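Local coordinates for DUF2520 domain-containing protein (Thermotoga maritima, PDB 2I76), which is of uncharacterised function but binds NADPH and is probably a dehydrogenase, with a C-terminal domain related to that of 6-phosphogluconate dehydrogenases, at residues Thr51-Pro56 and Leu78-Ala83. Numbering follows the deposited sequence.
Sequences TLEKHP and LNLGDA
The imidazole of His55 has Leu80 over one of its faces: Leu80 CB sits 4.2 Å from the ring centroid and only 10° off the ring normal, a CH-pi contact. Gly81 N and, more distantly, Asn79 O approach the same ring obliquely. The ring gets there because CG of His55 is anti to its own backbone N (chi1 -178°), which carries the imidazole alongside the 78-83 backbone, the side chains of His55 and Leu80 running antiparallel, one beside the other. The CB of Leu80 is directed toward 51-56. Its two methyls part company, CD1 going to the pyrrolidine ring of Pro56 and CD2 to the His55 side chain; Glu53 OE1 lies 3.5 Å from Leu80 CD2. On the Glu53 side, the bent chain brings the carboxylate near Leu78, Glu53 OE1 being 3.7 Å from Leu78 O; both are acceptors, so this is proximity and not a bond. Pro56 also rests on Tyr29 and Asn6, and Leu78 on Val8 and Val62, which ties the pair of loops to strands 6-8 and 62-64 of the nucleotide-binding sheet. An alanine in place of Leu80 keeps the CB over the imidazole but would probably open a gap where the two methyls met Pro56 and the flank of His55. The two loops thus meet mainly through apolar and CH-pi contacts, at a partly buried margin of the NADPH-binding domain.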
loop_
_atom_site.group_PDB
_atom_site.type_symbol
_atom_site.label_atom_id
_atom_site.label_comp_id
_atom_site.label_asym_id
_atom_site.label_seq_id
_atom_site.Cartn_x
_atom_site.Cartn_y
_atom_site.Cartn_z
ATOM N N THR A 51 -18.556 -22.121 29.130
ATOM C CA THR A 51 -18.182 -20.818 29.673
ATOM C C THR A 51 -18.801 -20.866 31.068
ATOM O O THR A 51 -18.937 -19.866 31.778
ATOM C CB THR A 51 -18.795 -19.681 28.851
ATOM O OG1 THR A 51 -18.747 -20.034 27.465
ATOM C CG2 THR A 51 -18.007 -18.376 29.058
ATOM N N LEU A 52 -19.204 -22.090 31.396
ATOM C CA LEU A 52 -19.786 -22.511 32.664
ATOM C C LEU A 52 -18.822 -23.682 32.794
ATOM O O LEU A 52 -19.165 -24.806 33.147
ATOM C CB LEU A 52 -21.216 -22.982 32.435
ATOM C CG LEU A 52 -21.968 -22.024 31.499
ATOM C CD1 LEU A 52 -23.395 -22.521 31.265
ATOM C CD2 LEU A 52 -21.953 -20.612 32.094
ATOM N N GLU A 53 -17.591 -23.345 32.432
ATOM C CA GLU A 53 -16.435 -24.220 32.391
ATOM C C GLU A 53 -15.939 -24.814 33.692
ATOM O O GLU A 53 -16.506 -24.594 34.762
ATOM C CB GLU A 53 -15.274 -23.465 31.729
ATOM C CG GLU A 53 -15.458 -21.942 31.613
ATOM C CD GLU A 53 -15.155 -21.181 32.883
ATOM O OE1 GLU A 53 -14.167 -21.515 33.572
ATOM O OE2 GLU A 53 -15.898 -20.228 33.182
ATOM N N LYS A 54 -14.843 -25.560 33.568
ATOM C CA LYS A 54 -14.196 -26.200 34.699
ATOM C C LYS A 54 -13.476 -25.145 35.529
ATOM O O LYS A 54 -14.110 -24.351 36.232
ATOM C CB LYS A 54 -13.207 -27.262 34.200
ATOM C CG LYS A 54 -13.877 -28.343 33.351
ATOM C CD LYS A 54 -13.499 -29.764 33.784
ATOM C CE LYS A 54 -14.382 -30.805 33.084
ATOM N NZ LYS A 54 -13.984 -32.219 33.380
ATOM N N HIS A 55 -12.152 -25.123 35.435
ATOM C CA HIS A 55 -11.374 -24.159 36.194
ATOM C C HIS A 55 -9.929 -24.044 35.707
ATOM O O HIS A 55 -8.988 -24.353 36.426
ATOM C CB HIS A 55 -11.430 -24.538 37.674
ATOM C CG HIS A 55 -10.714 -23.590 38.581
ATOM N ND1 HIS A 55 -9.365 -23.687 38.845
ATOM C CD2 HIS A 55 -11.165 -22.534 39.300
ATOM C CE1 HIS A 55 -9.013 -22.735 39.692
ATOM N NE2 HIS A 55 -10.088 -22.020 39.983
ATOM N N PRO A 56 -9.747 -23.609 34.451
ATOM C CA PRO A 56 -8.443 -23.429 33.809
ATOM C C PRO A 56 -7.376 -22.715 34.635
ATOM O O PRO A 56 -7.674 -22.027 35.611
ATOM C CB PRO A 56 -8.811 -22.671 32.541
ATOM C CG PRO A 56 -10.070 -23.373 32.135
ATOM C CD PRO A 56 -10.829 -23.494 33.450
ATOM N N LEU A 78 -14.539 -15.432 33.949
ATOM C CA LEU A 78 -13.801 -16.678 33.817
ATOM C C LEU A 78 -13.391 -17.177 35.186
ATOM O O LEU A 78 -13.387 -18.377 35.452
ATOM C CB LEU A 78 -12.535 -16.473 32.992
ATOM C CG LEU A 78 -12.633 -16.138 31.517
ATOM C CD1 LEU A 78 -11.240 -16.262 30.909
ATOM C CD2 LEU A 78 -13.606 -17.084 30.839
ATOM N N ASN A 79 -13.010 -16.235 36.035
ATOM C CA ASN A 79 -12.580 -16.532 37.389
ATOM C C ASN A 79 -12.002 -17.939 37.556
ATOM O O ASN A 79 -12.735 -18.927 37.638
ATOM C CB ASN A 79 -13.751 -16.317 38.355
ATOM C CG ASN A 79 -14.201 -14.857 38.418
ATOM O OD1 ASN A 79 -15.253 -14.546 38.981
ATOM N ND2 ASN A 79 -13.399 -13.955 37.845
ATOM N N LEU A 80 -10.675 -18.011 37.599
ATOM C CA LEU A 80 -9.951 -19.265 37.770
ATOM C C LEU A 80 -8.623 -18.885 38.431
ATOM O O LEU A 80 -8.306 -17.704 38.504
ATOM C CB LEU A 80 -9.746 -19.929 36.410
ATOM C CG LEU A 80 -11.039 -20.056 35.584
ATOM C CD1 LEU A 80 -10.697 -20.470 34.167
ATOM C CD2 LEU A 80 -11.990 -21.040 36.213
ATOM N N GLY A 81 -7.843 -19.857 38.899
ATOM C CA GLY A 81 -6.608 -19.516 39.597
ATOM C C GLY A 81 -5.256 -19.905 39.030
ATOM O O GLY A 81 -5.045 -21.029 38.573
ATOM N N ASP A 82 -4.322 -18.961 39.113
ATOM C CA ASP A 82 -2.958 -19.121 38.605
ATOM C C ASP A 82 -2.948 -19.362 37.108
ATOM O O ASP A 82 -2.953 -20.507 36.644
ATOM C CB ASP A 82 -2.220 -20.273 39.289
ATOM C CG ASP A 82 -0.774 -20.406 38.803
ATOM O OD1 ASP A 82 0.050 -19.499 39.067
ATOM O OD2 ASP A 82 -0.463 -21.422 38.144
ATOM N N ALA A 83 -2.923 -18.272 36.355
ATOM C CA ALA A 83 -2.918 -18.350 34.908
ATOM C C ALA A 83 -2.658 -16.967 34.337
ATOM O O ALA A 83 -3.399 -16.025 34.621
ATOM C CB ALA A 83 -4.263 -18.879 34.413
#